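Triggering receptor expressed on myeloid cells 1 (Mus musculus, PDB 1U9K) amplifies inflammatory responses as a cell-surface receptor, here represented by its extracellular immunoglobulin V-type domain, that multimerizes on activation and signals through the adapter DAP12. Local coordinates at residues 46-51 with 63-68; 20-25 with 104-109. All coordinates share one frame; numbering follows the deposited sequence.

In the fold
From the N terminus, the chain passes through strand 7-11 and then strand 17-22, whose end enters interaction 2. It next runs along strand 32-37 into 46-51, turns through strand 58-62, and returns at 63-68. Interaction 1 closes this short loop, with 11 residues between its segments. Strands 75-80 and 89-96 follow before 104-109 comes back to 20-25, so that interaction 2 closes a long loop of 78 residues with interaction 1 lying wholly within it. Both contacts join the two sheets of the V-set sandwich. Their centres are about 15 Å apart, on opposite sides of the chain's centre, so the sandwich is tied at two separate places.

Interaction 1. Residues 46-51 with 63-68; sequences TLVVTQ and GKFTLK
Thr50 OG1 is hydrogen-bonded to the backbone N of Lys33, and with its hydroxyl engaged there the residue meets Leu67 through its methyl, CG2 lying 3.9 Å from Leu67 CD2. Threonine suits this spot because one branch answers the polar backbone while the other joins the apolar interior. The contact belongs to the immunoglobulin V-set sandwich: strand 45-49 of one sheet lies over strand 65-70 of the other. The short strand segments approach to 7.5 Å between axes and cross at 44°, and no hydrogen bond links the two segments, so the two segments meet across the sandwich by side-chain packing.

Leu67 CD2 reaches up to the backbone opposite, 3.7 Å from Val49 C, and also meets Val48, whose CG1 is 4.1 Å away. The branched Val48 fills the middle of the contact, its CG1 resting at the same time 3.9 Å from Phe65 CB. Val60 and Met62 of strand 58-62 also touch this valine, a compact residue well fitted to a buried strand position.

Leu47 and Val48 both point across the interface, breaking the usual alternation of a strand. Leu47 has a helix-like psi of -36°, and both residues hydrogen-bond to the backbone of Trp35, as in a classic beta bulge. The bulge brings Leu47 over Phe65: its CB makes a CH-pi contact, 4.2 Å from the ring centroid and almost on the ring normal. Lys64 CG lies against the opposite face, toward the rim, while Lys64 NZ forms a salt bridge with Asp87. The flat ring thus sits between two aliphatic groups. With its CG anti to the carbonyl carbon (chi1 -67°), Leu47 crosses the ring at a slant and sets CD1 3.5 Å from Phe65 CE2.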
ATOM      1  N   THR A  46       6.473   1.732  -7.233  1.00 19.93           N
ATOM      2  CA  THR A  46       5.847   2.539  -6.226  1.00 20.38           C
ATOM      3  C   THR A  46       4.650   3.247  -6.838  1.00 20.96           C
ATOM      4  O   THR A  46       4.793   4.021  -7.744  1.00 20.76           O
ATOM      5  CB  THR A  46       6.884   3.509  -5.702  1.00 20.78           C
ATOM      6  OG1 THR A  46       7.901   2.713  -5.054  1.00 22.32           O
ATOM      7  CG2 THR A  46       6.306   4.399  -4.593  1.00 20.22           C
ATOM      8  N   LEU A  47       3.476   2.968  -6.306  1.00 19.86           N
ATOM      9  CA  LEU A  47       2.236   3.344  -6.924  1.00 20.22           C
ATOM     10  C   LEU A  47       1.694   4.650  -6.317  1.00 20.49           C
ATOM     11  O   LEU A  47       1.108   5.402  -7.002  1.00 19.75           O
ATOM     12  CB  LEU A  47       1.232   2.231  -6.763  1.00 21.15           C
ATOM     13  CG  LEU A  47       1.626   0.985  -7.550  1.00 20.52           C
ATOM     14  CD1 LEU A  47       0.692  -0.101  -7.213  1.00 24.58           C
ATOM     15  CD2 LEU A  47       1.566   1.327  -8.967  1.00 23.40           C
ATOM     16  N   VAL A  48       1.877   4.853  -5.011  1.00 19.69           N
ATOM     17  CA  VAL A  48       1.323   6.002  -4.308  1.00 20.00           C
ATOM     18  C   VAL A  48       2.083   6.107  -3.004  1.00 18.91           C
ATOM     19  O   VAL A  48       2.422   5.106  -2.424  1.00 18.26           O
ATOM     20  CB  VAL A  48      -0.221   5.881  -4.135  1.00 19.36           C
ATOM     21  CG1 VAL A  48      -0.625   4.621  -3.388  1.00 20.59           C
ATOM     22  CG2 VAL A  48      -0.814   7.167  -3.471  1.00 21.06           C
ATOM     23  N   VAL A  49       2.367   7.327  -2.610  1.00 18.50           N
ATOM     24  CA  VAL A  49       3.118   7.614  -1.396  1.00 18.68           C
ATOM     25  C   VAL A  49       2.428   8.652  -0.552  1.00 18.75           C
ATOM     26  O   VAL A  49       1.662   9.437  -1.078  1.00 19.13           O
ATOM     27  CB  VAL A  49       4.535   8.123  -1.716  1.00 18.87           C
ATOM     28  CG1 VAL A  49       5.333   7.052  -2.445  1.00 20.59           C
ATOM     29  CG2 VAL A  49       4.469   9.401  -2.538  1.00 17.77           C
ATOM     30  N   THR A  50       2.663   8.635   0.760  1.00 18.52           N
ATOM     31  CA  THR A  50       2.191   9.715   1.596  1.00 20.20           C
ATOM     32  C   THR A  50       3.031  10.944   1.402  1.00 21.18           C
ATOM     33  O   THR A  50       4.116  10.901   0.802  1.00 21.27           O
ATOM     34  CB  THR A  50       2.154   9.337   3.083  1.00 19.83           C
ATOM     35  OG1 THR A  50       3.463   8.965   3.538  1.00 20.14           O
ATOM     36  CG2 THR A  50       1.310   8.129   3.332  1.00 20.99           C
ATOM     37  N   GLN A  51       2.499  12.082   1.850  1.00 24.81           N
ATOM     38  CA  GLN A  51       3.219  13.356   1.685  1.00 25.52           C
ATOM     39  C   GLN A  51       3.515  14.014   3.020  1.00 25.80           C
ATOM     40  O   GLN A  51       2.917  13.677   4.049  1.00 23.56           O
ATOM     41  CB  GLN A  51       2.468  14.310   0.766  1.00 27.84           C
ATOM     42  CG  GLN A  51       2.554  13.947  -0.757  1.00 31.20           C
ATOM     43  CD  GLN A  51       3.994  13.900  -1.353  1.00 35.08           C
ATOM     44  OE1 GLN A  51       4.876  14.699  -1.001  1.00 40.34           O
ATOM     45  NE2 GLN A  51       4.194  12.992  -2.289  1.00 38.49           N
ATOM     46  N   GLY A  63      -4.649   8.266  -9.289  1.00 29.82           N
ATOM     47  CA  GLY A  63      -5.366   7.392 -10.217  1.00 29.24           C
ATOM     48  C   GLY A  63      -6.428   6.595  -9.460  1.00 28.65           C
ATOM     49  O   GLY A  63      -7.250   7.181  -8.766  1.00 27.88           O
ATOM     50  N   LYS A  64      -6.399   5.268  -9.564  1.00 28.01           N
ATOM     51  CA  LYS A  64      -7.354   4.418  -8.821  1.00 26.59           C
ATOM     52  C   LYS A  64      -6.902   4.086  -7.411  1.00 25.32           C
ATOM     53  O   LYS A  64      -7.539   3.250  -6.725  1.00 21.83           O
ATOM     54  CB  LYS A  64      -7.586   3.103  -9.554  1.00 28.39           C
ATOM     55  CG  LYS A  64      -6.491   2.084  -9.430  1.00 31.02           C
ATOM     56  CD  LYS A  64      -6.841   0.707 -10.072  1.00 37.34           C
ATOM     57  CE  LYS A  64      -7.177   0.783 -11.600  1.00 37.79           C
ATOM     58  NZ  LYS A  64      -7.656  -0.566 -12.103  1.00 39.04           N
ATOM     59  N   PHE A  65      -5.776   4.651  -7.005  1.00 22.45           N
ATOM     60  CA  PHE A  65      -5.210   4.342  -5.692  1.00 21.63           C
ATOM     61  C   PHE A  65      -5.578   5.466  -4.703  1.00 22.32           C
ATOM     62  O   PHE A  65      -5.568   6.641  -5.062  1.00 22.55           O
ATOM     63  CB  PHE A  65      -3.693   4.211  -5.766  1.00 22.14           C
ATOM     64  CG  PHE A  65      -3.234   3.195  -6.740  1.00 22.82           C
ATOM     65  CD1 PHE A  65      -2.984   3.531  -8.033  1.00 26.20           C
ATOM     66  CD2 PHE A  65      -3.042   1.891  -6.347  1.00 25.02           C
ATOM     67  CE1 PHE A  65      -2.589   2.594  -8.945  1.00 26.14           C
ATOM     68  CE2 PHE A  65      -2.637   0.958  -7.261  1.00 25.52           C
ATOM     69  CZ  PHE A  65      -2.437   1.315  -8.570  1.00 25.73           C
ATOM     70  N   THR A  66      -5.910   5.065  -3.483  1.00 21.61           N
ATOM     71  CA  THR A  66      -6.084   5.978  -2.388  1.00 22.05           C
ATOM     72  C   THR A  66      -5.308   5.411  -1.212  1.00 21.62           C
ATOM     73  O   THR A  66      -5.391   4.239  -0.901  1.00 20.84           O
ATOM     74  CB  THR A  66      -7.582   6.104  -2.032  1.00 22.55           C
ATOM     75  OG1 THR A  66      -8.255   6.742  -3.115  1.00 24.84           O
ATOM     76  CG2 THR A  66      -7.792   7.046  -0.838  1.00 24.32           C
ATOM     77  N   LEU A  67      -4.503   6.251  -0.567  1.00 21.14           N
ATOM     78  CA  LEU A  67      -3.813   5.888   0.644  1.00 20.24           C
ATOM     79  C   LEU A  67      -4.308   6.742   1.737  1.00 19.44           C
ATOM     80  O   LEU A  67      -4.253   7.988   1.656  1.00 21.38           O
ATOM     81  CB  LEU A  67      -2.359   6.176   0.429  1.00 23.22           C
ATOM     82  CG  LEU A  67      -1.244   5.473   1.105  1.00 27.94           C
ATOM     83  CD1 LEU A  67      -1.427   3.992   0.981  1.00 32.77           C
ATOM     84  CD2 LEU A  67       0.062   5.956   0.387  1.00 26.26           C
ATOM     85  N   LYS A  68      -4.799   6.133   2.791  1.00 18.38           N
ATOM     86  CA  LYS A  68      -5.220   6.904   3.946  1.00 17.68           C
ATOM     87  C   LYS A  68      -4.171   6.659   4.987  1.00 18.50           C
ATOM     88  O   LYS A  68      -3.868   5.512   5.312  1.00 19.46           O
ATOM     89  CB  LYS A  68      -6.577   6.468   4.413  1.00 18.20           C
ATOM     90  CG  LYS A  68      -7.759   6.974   3.637  1.00 21.60           C
ATOM     91  CD  LYS A  68      -9.019   6.343   4.276  1.00 26.71           C
ATOM     92  CE  LYS A  68     -10.344   7.073   3.898  1.00 30.67           C
ATOM     93  NZ  LYS A  68     -10.673   6.523   2.548  1.00 36.54           N
TER

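Interaction 2. Residues 20-25 with 104-109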
ATOM      1  N   LYS A  20      -5.740  -2.917   5.044  1.00 23.07           N
ATOM      2  CA  LYS A  20      -5.379  -2.192   6.272  1.00 24.30           C
ATOM      3  C   LYS A  20      -4.021  -2.681   6.724  1.00 23.73           C
ATOM      4  O   LYS A  20      -3.871  -3.867   7.102  1.00 22.39           O
ATOM      5  CB  LYS A  20      -6.406  -2.472   7.364  1.00 24.73           C
ATOM      6  CG  LYS A  20      -7.793  -2.049   6.950  1.00 29.04           C
ATOM      7  CD  LYS A  20      -8.684  -1.681   8.104  1.00 33.76           C
ATOM      8  CE  LYS A  20     -10.110  -1.472   7.594  1.00 38.47           C
ATOM      9  NZ  LYS A  20     -10.881  -0.464   8.482  1.00 41.77           N
ATOM     10  N   CYS A  21      -3.049  -1.795   6.670  1.00 22.65           N
ATOM     11  CA  CYS A  21      -1.668  -2.059   7.042  1.00 23.69           C
ATOM     12  C   CYS A  21      -1.272  -1.351   8.314  1.00 22.58           C
ATOM     13  O   CYS A  21      -1.020  -0.154   8.278  1.00 22.76           O
ATOM     14  CB  CYS A  21      -0.731  -1.603   5.934  1.00 23.99           C
ATOM     15  SG  CYS A  21      -1.041  -2.480   4.383  1.00 33.27           S
ATOM     16  N   PRO A  22      -1.187  -2.041   9.428  1.00 21.32           N
ATOM     17  CA  PRO A  22      -0.694  -1.389  10.636  1.00 20.44           C
ATOM     18  C   PRO A  22       0.763  -0.975  10.487  1.00 20.21           C
ATOM     19  O   PRO A  22       1.523  -1.645   9.791  1.00 18.41           O
ATOM     20  CB  PRO A  22      -0.805  -2.486  11.709  1.00 20.73           C
ATOM     21  CG  PRO A  22      -1.669  -3.467  11.223  1.00 22.66           C
ATOM     22  CD  PRO A  22      -1.523  -3.443   9.693  1.00 21.16           C
ATOM     23  N   PHE A  23       1.149   0.112  11.147  1.00 19.65           N
ATOM     24  CA  PHE A  23       2.560   0.459  11.275  1.00 20.09           C
ATOM     25  C   PHE A  23       2.888   0.827  12.711  1.00 19.96           C
ATOM     26  O   PHE A  23       2.059   1.336  13.444  1.00 19.84           O
ATOM     27  CB  PHE A  23       3.019   1.534  10.300  1.00 20.23           C
ATOM     28  CG  PHE A  23       2.378   2.888  10.495  1.00 21.17           C
ATOM     29  CD1 PHE A  23       2.968   3.809  11.312  1.00 21.67           C
ATOM     30  CD2 PHE A  23       1.229   3.232   9.813  1.00 23.06           C
ATOM     31  CE1 PHE A  23       2.392   5.054  11.497  1.00 22.89           C
ATOM     32  CE2 PHE A  23       0.649   4.454   9.987  1.00 24.04           C
ATOM     33  CZ  PHE A  23       1.244   5.375  10.846  1.00 21.82           C
ATOM     34  N   ASN A  24       4.127   0.577  13.096  1.00 19.64           N
ATOM     35  CA  ASN A  24       4.594   0.919  14.434  1.00 20.07           C
ATOM     36  C   ASN A  24       4.826   2.427  14.542  1.00 20.38           C
ATOM     37  O   ASN A  24       5.784   2.945  13.948  1.00 18.09           O
ATOM     38  CB  ASN A  24       5.872   0.127  14.692  1.00 20.27           C
ATOM     39  CG  ASN A  24       6.457   0.407  16.020  1.00 20.63           C
ATOM     40  OD1 ASN A  24       6.323   1.505  16.539  1.00 24.33           O
ATOM     41  ND2 ASN A  24       7.099  -0.581  16.604  1.00 22.23           N
ATOM     42  N   ILE A  25       3.985   3.127  15.320  1.00 21.14           N
ATOM     43  CA  ILE A  25       4.041   4.587  15.447  1.00 22.68           C
ATOM     44  C   ILE A  25       5.285   5.040  16.148  1.00 21.78           C
ATOM     45  O   ILE A  25       5.744   6.142  15.892  1.00 21.17           O
ATOM     46  CB  ILE A  25       2.766   5.166  16.206  1.00 24.17           C
ATOM     47  CG1 ILE A  25       1.621   5.351  15.243  1.00 30.27           C
ATOM     48  CG2 ILE A  25       3.029   6.543  16.917  1.00 28.98           C
ATOM     49  CD1 ILE A  25       1.509   6.760  14.694  1.00 34.20           C
ATOM     50  N   VAL A 104       8.829  -3.626   5.010  1.00 20.40           N
ATOM     51  CA  VAL A 104       7.522  -4.167   4.667  1.00 21.42           C
ATOM     52  C   VAL A 104       6.607  -4.143   5.888  1.00 21.77           C
ATOM     53  O   VAL A 104       6.965  -4.661   6.928  1.00 21.68           O
ATOM     54  CB  VAL A 104       7.673  -5.598   4.116  1.00 21.46           C
ATOM     55  CG1 VAL A 104       6.374  -6.174   3.725  1.00 24.60           C
ATOM     56  CG2 VAL A 104       8.691  -5.602   2.922  1.00 21.62           C
ATOM     57  N   LEU A 105       5.448  -3.504   5.760  1.00 21.31           N
ATOM     58  CA  LEU A 105       4.389  -3.537   6.747  1.00 21.19           C
ATOM     59  C   LEU A 105       3.450  -4.734   6.479  1.00 23.00           C
ATOM     60  O   LEU A 105       3.343  -5.236   5.353  1.00 23.95           O
ATOM     61  CB  LEU A 105       3.602  -2.236   6.690  1.00 21.15           C
ATOM     62  CG  LEU A 105       4.441  -0.971   6.905  1.00 20.67           C
ATOM     63  CD1 LEU A 105       3.562   0.212   6.632  1.00 24.23           C
ATOM     64  CD2 LEU A 105       5.011  -0.933   8.307  1.00 22.26           C
ATOM     65  N   PHE A 106       2.744  -5.191   7.495  1.00 24.15           N
ATOM     66  CA  PHE A 106       1.658  -6.131   7.273  1.00 24.20           C
ATOM     67  C   PHE A 106       2.284  -7.366   6.627  1.00 24.35           C
ATOM     68  O   PHE A 106       3.291  -7.849   7.096  1.00 23.29           O
ATOM     69  CB  PHE A 106       0.533  -5.470   6.475  1.00 24.50           C
ATOM     70  CG  PHE A 106      -0.774  -6.206   6.548  1.00 22.73           C
ATOM     71  CD1 PHE A 106      -1.287  -6.614   7.766  1.00 21.64           C
ATOM     72  CD2 PHE A 106      -1.491  -6.487   5.386  1.00 24.85           C
ATOM     73  CE1 PHE A 106      -2.489  -7.291   7.833  1.00 25.88           C
ATOM     74  CE2 PHE A 106      -2.694  -7.163   5.453  1.00 27.12           C
ATOM     75  CZ  PHE A 106      -3.193  -7.565   6.676  1.00 26.99           C
ATOM     76  N   HIS A 107       1.683  -7.852   5.528  1.00 24.87           N
ATOM     77  CA  HIS A 107       2.274  -8.932   4.756  1.00 24.31           C
ATOM     78  C   HIS A 107       1.942  -8.663   3.271  1.00 22.81           C
ATOM     79  O   HIS A 107       1.048  -7.855   2.968  1.00 20.34           O
ATOM     80  CB  HIS A 107       1.892 -10.302   5.300  1.00 27.21           C
ATOM     81  CG  HIS A 107       0.438 -10.482   5.583  1.00 31.26           C
ATOM     82  ND1 HIS A 107      -0.177  -9.963   6.697  1.00 35.41           N
ATOM     83  CD2 HIS A 107      -0.517 -11.159   4.915  1.00 36.88           C
ATOM     84  CE1 HIS A 107      -1.462 -10.267   6.675  1.00 36.17           C
ATOM     85  NE2 HIS A 107      -1.693 -11.002   5.608  1.00 37.51           N
ATOM     86  N   PRO A 108       2.712  -9.227   2.352  1.00 19.63           N
ATOM     87  CA  PRO A 108       2.393  -9.046   0.948  1.00 20.06           C
ATOM     88  C   PRO A 108       0.971  -9.533   0.683  1.00 19.19           C
ATOM     89  O   PRO A 108       0.457 -10.436   1.347  1.00 19.29           O
ATOM     90  CB  PRO A 108       3.460  -9.894   0.236  1.00 21.42           C
ATOM     91  CG  PRO A 108       4.588  -9.969   1.187  1.00 21.39           C
ATOM     92  CD  PRO A 108       3.964  -9.967   2.532  1.00 21.65           C
ATOM     93  N   VAL A 109       0.341  -8.879  -0.269  1.00 20.25           N
ATOM     94  CA  VAL A 109      -1.019  -9.082  -0.691  1.00 19.01           C
ATOM     95  C   VAL A 109      -0.965  -9.633  -2.083  1.00 19.24           C
ATOM     96  O   VAL A 109      -0.501  -8.954  -2.957  1.00 19.98           O
ATOM     97  CB  VAL A 109      -1.748  -7.685  -0.770  1.00 20.60           C
ATOM     98  CG1 VAL A 109      -3.076  -7.841  -1.315  1.00 22.02           C
ATOM     99  CG2 VAL A 109      -1.804  -7.035   0.624  1.00 23.55           C
TER
HETATM  100  O   HOH W   1       2.799  -3.880   9.989  1.00 35.55           O
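Cys21 and Phe106 bring the backbones to 5.3 Å between their CA atoms. A water bridges them, donating to Pro22 O at 2.6 Å and accepting from Phe106 N at 2.8 Å. Phe106 has a positive phi of 61° where strand 103-113 is interrupted, and its side chain turns toward strand 17-22. A chi1 of -163° swings the Phe106 ring away from its own N and lays it over Lys20 O, which stands 3.6 Å above the ring plane and over its centre; His107 CE1 lies on the opposite face. The large ring serves several neighbours: Pro22 CD packs 3.7 Å from Phe106 CD1, and Cys21 SG stands obliquely 5.0 Å from the ring centroid as a sulfur-aromatic contact. Replacing the phenylalanine by an alanine would strip away the ring over Lys20 O, and Pro22 and the Cys21 sulfur would probably lose their aromatic neighbour. Deeper in, the forked end of Leu105 reaches Phe23, CD2 lying 3.7 Å from Phe23 CB, and its side chain also touches Cys93. Cys21 is disulfide-bonded to Cys93, the intersheet bridge characteristic of the immunoglobulin fold, and Leu105 and Phe106 pack beside it in this V-set domain.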